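Local coordinates for Xcc_ctr_pt (PDB 6NJW), which forms the C-terminal, Toprim-containing part of a Class 2 OLD family protein and probably cleaves DNA by a two-metal mechanism, at residues Val103-Gly107 with Val108-Glu112; Ala165-Gln168 with Trp169-Pro173. One frame throughout, in Å; residues are numbered along the deposited sequence.

Interaction 1 (Val103-Gly107 with Val108-Glu112); sequences VIEGG and VDHEE
A His-carboxylate hydrogen bond between H110 and E105 ties down the loop that leaves helix 93-104, on the helical connection between the parallel strands 77-82 and 127-130 of the Toprim-containing region. E105 is the first residue to leave helical geometry, and the chain reverses at once through a beta-turn, 105-108, whose central G106-G107 peptide is cis. The turn is closed by V108 N, which donates to E105 O over 3.1 Å. Beside this bond the V108 side chain leans back on the turn, its CB 3.5 Å from E105 O and its CG2 4.2 Å from E105 CG.

Two residues further on, the imidazole of H110 returns toward the helix end. With CG anti to its own carbonyl carbon (chi1 -54°), the ring is carried to the carboxylate of E105, which reaches out on an extended chain. H110 NE2 donates to E105 OE1 over a short 2.6 Å, at an N-H...O angle of 159°. The oxygen lies close to the ring plane and is met on its anti side, while the two flat groups are nearly coplanar, 26° apart.

Both groups are gripped from further sides: the other carboxylate oxygen, E105 OE2, bonds to Y125 OH, and H110 ND1 bonds to D102 OD1 on helix 93-104. Held by a carboxylate at each nitrogen, the buried imidazole is fixed in rotation, and the two acidic partners would be expected to favour its protonated form. L121 of helix 115-123 touches both side chains, so the pair sits where the two helices face each other. Over one face of the ring stands V108 O, 3.0 Å above its plane toward the rim, and H110 CE1 lies 3.5 Å from E105 O.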
ATOM      1  N   VAL A 103       3.576   0.191 -20.647  1.00 44.08           N
ATOM      2  CA  VAL A 103       2.387  -0.607 -20.941  1.00 41.33           C
ATOM      3  C   VAL A 103       1.140   0.273 -20.998  1.00 49.66           C
ATOM      4  O   VAL A 103       0.389   0.258 -21.981  1.00 44.90           O
ATOM      5  CB  VAL A 103       2.234  -1.728 -19.891  1.00 38.39           C
ATOM      6  CG1 VAL A 103       0.954  -2.522 -20.125  1.00 43.08           C
ATOM      7  CG2 VAL A 103       3.465  -2.641 -19.880  1.00 44.80           C
ATOM      8  N   ILE A 104       0.880   1.040 -19.938  1.00 45.61           N
ATOM      9  CA  ILE A 104      -0.388   1.761 -19.872  1.00 46.43           C
ATOM     10  C   ILE A 104      -0.399   2.988 -20.778  1.00 46.58           C
ATOM     11  O   ILE A 104      -1.477   3.493 -21.116  1.00 49.55           O
ATOM     12  CB  ILE A 104      -0.710   2.157 -18.421  1.00 48.96           C
ATOM     13  CG1 ILE A 104      -2.198   2.475 -18.264  1.00 49.41           C
ATOM     14  CG2 ILE A 104       0.117   3.371 -18.000  1.00 47.16           C
ATOM     15  CD1 ILE A 104      -3.076   1.244 -18.120  1.00 53.47           C
ATOM     16  N   GLU A 105       0.764   3.464 -21.204  1.00 48.32           N
ATOM     17  CA  GLU A 105       0.879   4.625 -22.085  1.00 53.36           C
ATOM     18  C   GLU A 105       1.848   4.269 -23.214  1.00 57.69           C
ATOM     19  O   GLU A 105       2.877   4.908 -23.429  1.00 59.65           O
ATOM     20  CB  GLU A 105       1.329   5.861 -21.286  1.00 50.69           C
ATOM     21  CG  GLU A 105       1.163   7.188 -21.983  1.00 50.80           C
ATOM     22  CD  GLU A 105       1.648   8.366 -21.124  1.00 53.27           C
ATOM     23  OE1 GLU A 105       2.883   8.524 -20.982  1.00 50.78           O
ATOM     24  OE2 GLU A 105       0.795   9.127 -20.600  1.00 51.10           O
ATOM     25  N   GLY A 106       1.524   3.195 -23.926  1.00 60.37           N
ATOM     26  CA  GLY A 106       2.374   2.689 -24.986  1.00 63.76           C
ATOM     27  C   GLY A 106       1.881   3.189 -26.331  1.00 66.22           C
ATOM     28  O   GLY A 106       0.678   3.333 -26.544  1.00 79.83           O
ATOM     29  N   GLY A 107       2.822   3.479 -27.222  1.00 68.06           N
ATOM     30  CA  GLY A 107       4.235   3.446 -26.909  1.00 64.70           C
ATOM     31  C   GLY A 107       4.788   4.854 -26.968  1.00 69.46           C
ATOM     32  O   GLY A 107       5.142   5.367 -28.032  1.00 72.96           O
ATOM     33  N   VAL A 108       4.831   5.496 -25.810  1.00 62.88           N
ATOM     34  CA  VAL A 108       5.400   6.827 -25.656  1.00 63.50           C
ATOM     35  C   VAL A 108       6.736   6.661 -24.956  1.00 60.76           C
ATOM     36  O   VAL A 108       6.899   5.756 -24.131  1.00 63.86           O
ATOM     37  CB  VAL A 108       4.446   7.746 -24.864  1.00 63.23           C
ATOM     38  CG1 VAL A 108       5.091   9.096 -24.557  1.00 59.39           C
ATOM     39  CG2 VAL A 108       3.147   7.930 -25.627  1.00 59.11           C
ATOM     40  N   ASP A 109       7.705   7.498 -25.304  1.00 60.14           N
ATOM     41  CA  ASP A 109       8.988   7.415 -24.633  1.00 59.00           C
ATOM     42  C   ASP A 109       8.916   8.097 -23.276  1.00 56.99           C
ATOM     43  O   ASP A 109       8.409   9.215 -23.155  1.00 58.70           O
ATOM     44  CB  ASP A 109      10.105   8.037 -25.465  1.00 59.63           C
ATOM     45  CG  ASP A 109      11.476   7.739 -24.877  1.00 63.71           C
ATOM     46  OD1 ASP A 109      11.742   6.555 -24.573  1.00 65.63           O
ATOM     47  OD2 ASP A 109      12.275   8.679 -24.697  1.00 70.83           O
ATOM     48  N   HIS A 110       9.445   7.420 -22.263  1.00 58.32           N
ATOM     49  CA  HIS A 110       9.511   7.934 -20.908  1.00 55.91           C
ATOM     50  C   HIS A 110      10.944   7.991 -20.385  1.00 56.90           C
ATOM     51  O   HIS A 110      11.158   8.379 -19.231  1.00 54.95           O
ATOM     52  CB  HIS A 110       8.630   7.071 -19.981  1.00 51.78           C
ATOM     53  CG  HIS A 110       7.211   6.924 -20.456  1.00 48.79           C
ATOM     54  ND1 HIS A 110       6.700   5.734 -20.937  1.00 49.13           N
ATOM     55  CD2 HIS A 110       6.199   7.821 -20.532  1.00 49.15           C
ATOM     56  CE1 HIS A 110       5.437   5.905 -21.284  1.00 46.34           C
ATOM     57  NE2 HIS A 110       5.106   7.162 -21.045  1.00 50.83           N
ATOM     58  N   GLU A 111      11.934   7.636 -21.210  1.00 61.85           N
ATOM     59  CA  GLU A 111      13.309   7.516 -20.725  1.00 62.07           C
ATOM     60  C   GLU A 111      13.902   8.858 -20.318  1.00 59.70           C
ATOM     61  O   GLU A 111      14.802   8.901 -19.469  1.00 56.01           O
ATOM     62  CB  GLU A 111      14.198   6.874 -21.794  1.00 64.08           C
ATOM     63  CG  GLU A 111      13.867   5.433 -22.082  1.00 62.10           C
ATOM     64  CD  GLU A 111      13.754   4.613 -20.815  1.00 65.69           C
ATOM     65  OE1 GLU A 111      14.642   4.737 -19.933  1.00 63.83           O
ATOM     66  OE2 GLU A 111      12.763   3.852 -20.708  1.00 65.91           O
ATOM     67  N   GLU A 112      13.430   9.953 -20.906  1.00 58.42           N
ATOM     68  CA  GLU A 112      14.039  11.252 -20.664  1.00 62.62           C
ATOM     69  C   GLU A 112      13.444  11.985 -19.466  1.00 65.08           C
ATOM     70  O   GLU A 112      13.816  13.135 -19.217  1.00 64.38           O
ATOM     71  CB  GLU A 112      13.937  12.124 -21.917  1.00 63.37           C
ATOM     72  CG  GLU A 112      14.741  11.606 -23.110  1.00 68.66           C
ATOM     73  CD  GLU A 112      16.169  11.183 -22.753  1.00 74.62           C
ATOM     74  OE1 GLU A 112      16.883  11.951 -22.062  1.00 74.77           O
ATOM     75  OE2 GLU A 112      16.582  10.077 -23.176  1.00 74.23           O
TER

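Interaction 2 (Ala165-Gln168 with Trp169-Pro173); sequences ALQQ and WVDDP
W169 lays its indole back along the preceding turn of helix, over A165 and L166. Its chi1 of -53° places CG beside the backbone N, which brings one ring face over the carbonyl oxygen that this N is hydrogen-bonded to: W169 N donates to A165 O over 2.9 Å, and the same oxygen stands 3.1 Å above the ring plane, toward the rim. L166 CA makes a CH-pi contact with the six-membered ring, 4.2 Å from its centroid. Two methyl groups add to this, A165 CB beside CZ2 of W169, and L166 CD1 at 3.5 Å from W169 CE3, the leucine side chain crossing the indole at about a right angle.

V170 follows with N bonded to L166 O, and its CG2 rests 3.4 Å from that L166 O. These are the closing turns of helix 160-171, which packs into the helical part of the chain: F139 of helix 134-154 touches both W169 and V170, while L180 and L181 of helix 178-188 meet the indole.

D171 N continues the alpha-helical ladder to Q167 O. On the exposed side Q167, bent at chi2, swings NE2 round to D171 OD1 at 3.2 Å. This i to i+4 bond is angled, 138° at the hydrogen, and the donor arrives from above the carboxylate plane, 46° out of it; Q167 OE1 is held by Q148.

At D172 the helix gives out: its N makes a weak bond to Q168 O, and D172 OD1 accepts from A174 N in an Asx turn. The amide of Q175 bonds to both residues, its NE2 to D172 OD2 and its OE1 to Q168 NE2.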
ATOM      1  N   ALA A 165      13.912  -0.158  24.301  1.00 57.56           N
ATOM      2  CA  ALA A 165      13.993   0.574  23.043  1.00 61.75           C
ATOM      3  C   ALA A 165      12.602   0.815  22.476  1.00 59.75           C
ATOM      4  O   ALA A 165      12.315   1.896  21.952  1.00 60.14           O
ATOM      5  CB  ALA A 165      14.861  -0.183  22.039  1.00 49.94           C
ATOM      6  N   LEU A 166      11.722  -0.180  22.600  1.00 58.06           N
ATOM      7  CA  LEU A 166      10.362  -0.060  22.088  1.00 58.36           C
ATOM      8  C   LEU A 166       9.601   1.035  22.825  1.00 61.67           C
ATOM      9  O   LEU A 166       8.963   1.892  22.201  1.00 56.41           O
ATOM     10  CB  LEU A 166       9.638  -1.401  22.227  1.00 51.17           C
ATOM     11  CG  LEU A 166       8.239  -1.521  21.608  1.00 56.61           C
ATOM     12  CD1 LEU A 166       8.221  -0.977  20.191  1.00 57.94           C
ATOM     13  CD2 LEU A 166       7.748  -2.959  21.635  1.00 52.81           C
ATOM     14  N   GLN A 167       9.642   1.002  24.162  1.00 58.87           N
ATOM     15  CA  GLN A 167       9.018   2.059  24.953  1.00 62.23           C
ATOM     16  C   GLN A 167       9.589   3.419  24.583  1.00 60.19           C
ATOM     17  O   GLN A 167       8.865   4.421  24.542  1.00 66.62           O
ATOM     18  CB  GLN A 167       9.207   1.771  26.444  1.00 63.88           C
ATOM     19  CG  GLN A 167       8.400   2.679  27.367  1.00 62.20           C
ATOM     20  CD  GLN A 167       6.930   2.701  27.013  1.00 61.73           C
ATOM     21  OE1 GLN A 167       6.244   1.683  27.116  1.00 60.31           O
ATOM     22  NE2 GLN A 167       6.434   3.864  26.589  1.00 58.67           N
ATOM     23  N   GLN A 168      10.880   3.461  24.269  1.00 64.54           N
ATOM     24  CA  GLN A 168      11.533   4.714  23.906  1.00 62.92           C
ATOM     25  C   GLN A 168      11.043   5.234  22.556  1.00 65.27           C
ATOM     26  O   GLN A 168      10.859   6.446  22.383  1.00 60.13           O
ATOM     27  CB  GLN A 168      13.044   4.493  23.919  1.00 65.12           C
ATOM     28  CG  GLN A 168      13.899   5.494  23.195  1.00 72.12           C
ATOM     29  CD  GLN A 168      15.368   5.168  23.377  1.00 81.99           C
ATOM     30  OE1 GLN A 168      15.720   4.274  24.155  1.00 83.84           O
ATOM     31  NE2 GLN A 168      16.236   5.878  22.657  1.00 83.24           N
ATOM     32  N   TRP A 169      10.821   4.342  21.585  1.00 56.70           N
ATOM     33  CA  TRP A 169      10.272   4.789  20.306  1.00 62.09           C
ATOM     34  C   TRP A 169       8.855   5.316  20.468  1.00 62.36           C
ATOM     35  O   TRP A 169       8.465   6.281  19.802  1.00 62.11           O
ATOM     36  CB  TRP A 169      10.255   3.659  19.282  1.00 61.77           C
ATOM     37  CG  TRP A 169      11.538   2.951  19.066  1.00 60.26           C
ATOM     38  CD1 TRP A 169      12.800   3.456  19.197  1.00 62.10           C
ATOM     39  CD2 TRP A 169      11.683   1.596  18.658  1.00 57.85           C
ATOM     40  NE1 TRP A 169      13.724   2.489  18.893  1.00 61.96           N
ATOM     41  CE2 TRP A 169      13.063   1.333  18.565  1.00 60.39           C
ATOM     42  CE3 TRP A 169      10.775   0.570  18.369  1.00 56.57           C
ATOM     43  CZ2 TRP A 169      13.560   0.083  18.200  1.00 61.28           C
ATOM     44  CZ3 TRP A 169      11.268  -0.666  17.997  1.00 55.53           C
ATOM     45  CH2 TRP A 169      12.646  -0.902  17.919  1.00 53.39           C
ATOM     46  N   VAL A 170       8.058   4.667  21.314  1.00 58.14           N
ATOM     47  CA  VAL A 170       6.702   5.139  21.551  1.00 61.29           C
ATOM     48  C   VAL A 170       6.733   6.537  22.153  1.00 66.45           C
ATOM     49  O   VAL A 170       5.990   7.429  21.731  1.00 61.99           O
ATOM     50  CB  VAL A 170       5.948   4.148  22.452  1.00 60.48           C
ATOM     51  CG1 VAL A 170       4.638   4.747  22.929  1.00 62.79           C
ATOM     52  CG2 VAL A 170       5.704   2.850  21.706  1.00 62.48           C
ATOM     53  N   ASP A 171       7.618   6.757  23.130  1.00 68.24           N
ATOM     54  CA  ASP A 171       7.723   8.061  23.773  1.00 64.40           C
ATOM     55  C   ASP A 171       8.222   9.137  22.824  1.00 64.13           C
ATOM     56  O   ASP A 171       8.006  10.320  23.083  1.00 73.34           O
ATOM     57  CB  ASP A 171       8.648   7.971  24.989  1.00 62.59           C
ATOM     58  CG  ASP A 171       8.053   7.149  26.110  1.00 67.04           C
ATOM     59  OD1 ASP A 171       6.815   6.962  26.108  1.00 70.80           O
ATOM     60  OD2 ASP A 171       8.814   6.685  26.994  1.00 71.84           O
ATOM     61  N   ASP A 172       8.879   8.763  21.732  1.00 66.42           N
ATOM     62  CA  ASP A 172       9.396   9.733  20.768  1.00 70.32           C
ATOM     63  C   ASP A 172       9.472   9.081  19.400  1.00 70.45           C
ATOM     64  O   ASP A 172      10.554   8.727  18.915  1.00 72.64           O
ATOM     65  CB  ASP A 172      10.762  10.263  21.202  1.00 73.65           C
ATOM     66  CG  ASP A 172      11.251  11.403  20.333  1.00 73.86           C
ATOM     67  OD1 ASP A 172      10.584  11.724  19.324  1.00 73.18           O
ATOM     68  OD2 ASP A 172      12.314  11.972  20.656  1.00 75.13           O
ATOM     69  N   PRO A 173       8.329   8.940  18.720  1.00 72.48           N
ATOM     70  CA  PRO A 173       8.315   8.242  17.422  1.00 72.60           C
ATOM     71  C   PRO A 173       9.179   8.893  16.362  1.00 77.01           C
ATOM     72  O   PRO A 173       9.330   8.316  15.277  1.00 78.24           O
ATOM     73  CB  PRO A 173       6.832   8.264  17.026  1.00 67.89           C
ATOM     74  CG  PRO A 173       6.271   9.441  17.761  1.00 76.68           C
ATOM     75  CD  PRO A 173       6.999   9.453  19.081  1.00 73.16           C
TER

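How the interactions relate
Interactions 1 and 2 each lie at the C-terminal end of a helix, 93-104 and 160-171 respectively, but on opposite sides of the chain's centre. Their own centres are about 45 Å apart and their nearest atoms about 35 Å, so they do not touch. Interaction 1 belongs to the region of the parallel sheet, interaction 2 to the helices between 134 and 197 that follow the sheet in the chain. Both are remote from the magnesium ion, bound by D82 and Y209. A platinum ion lies nearer to interaction 2, about 11 Å from the side chain of L166; platinum was used for phasing.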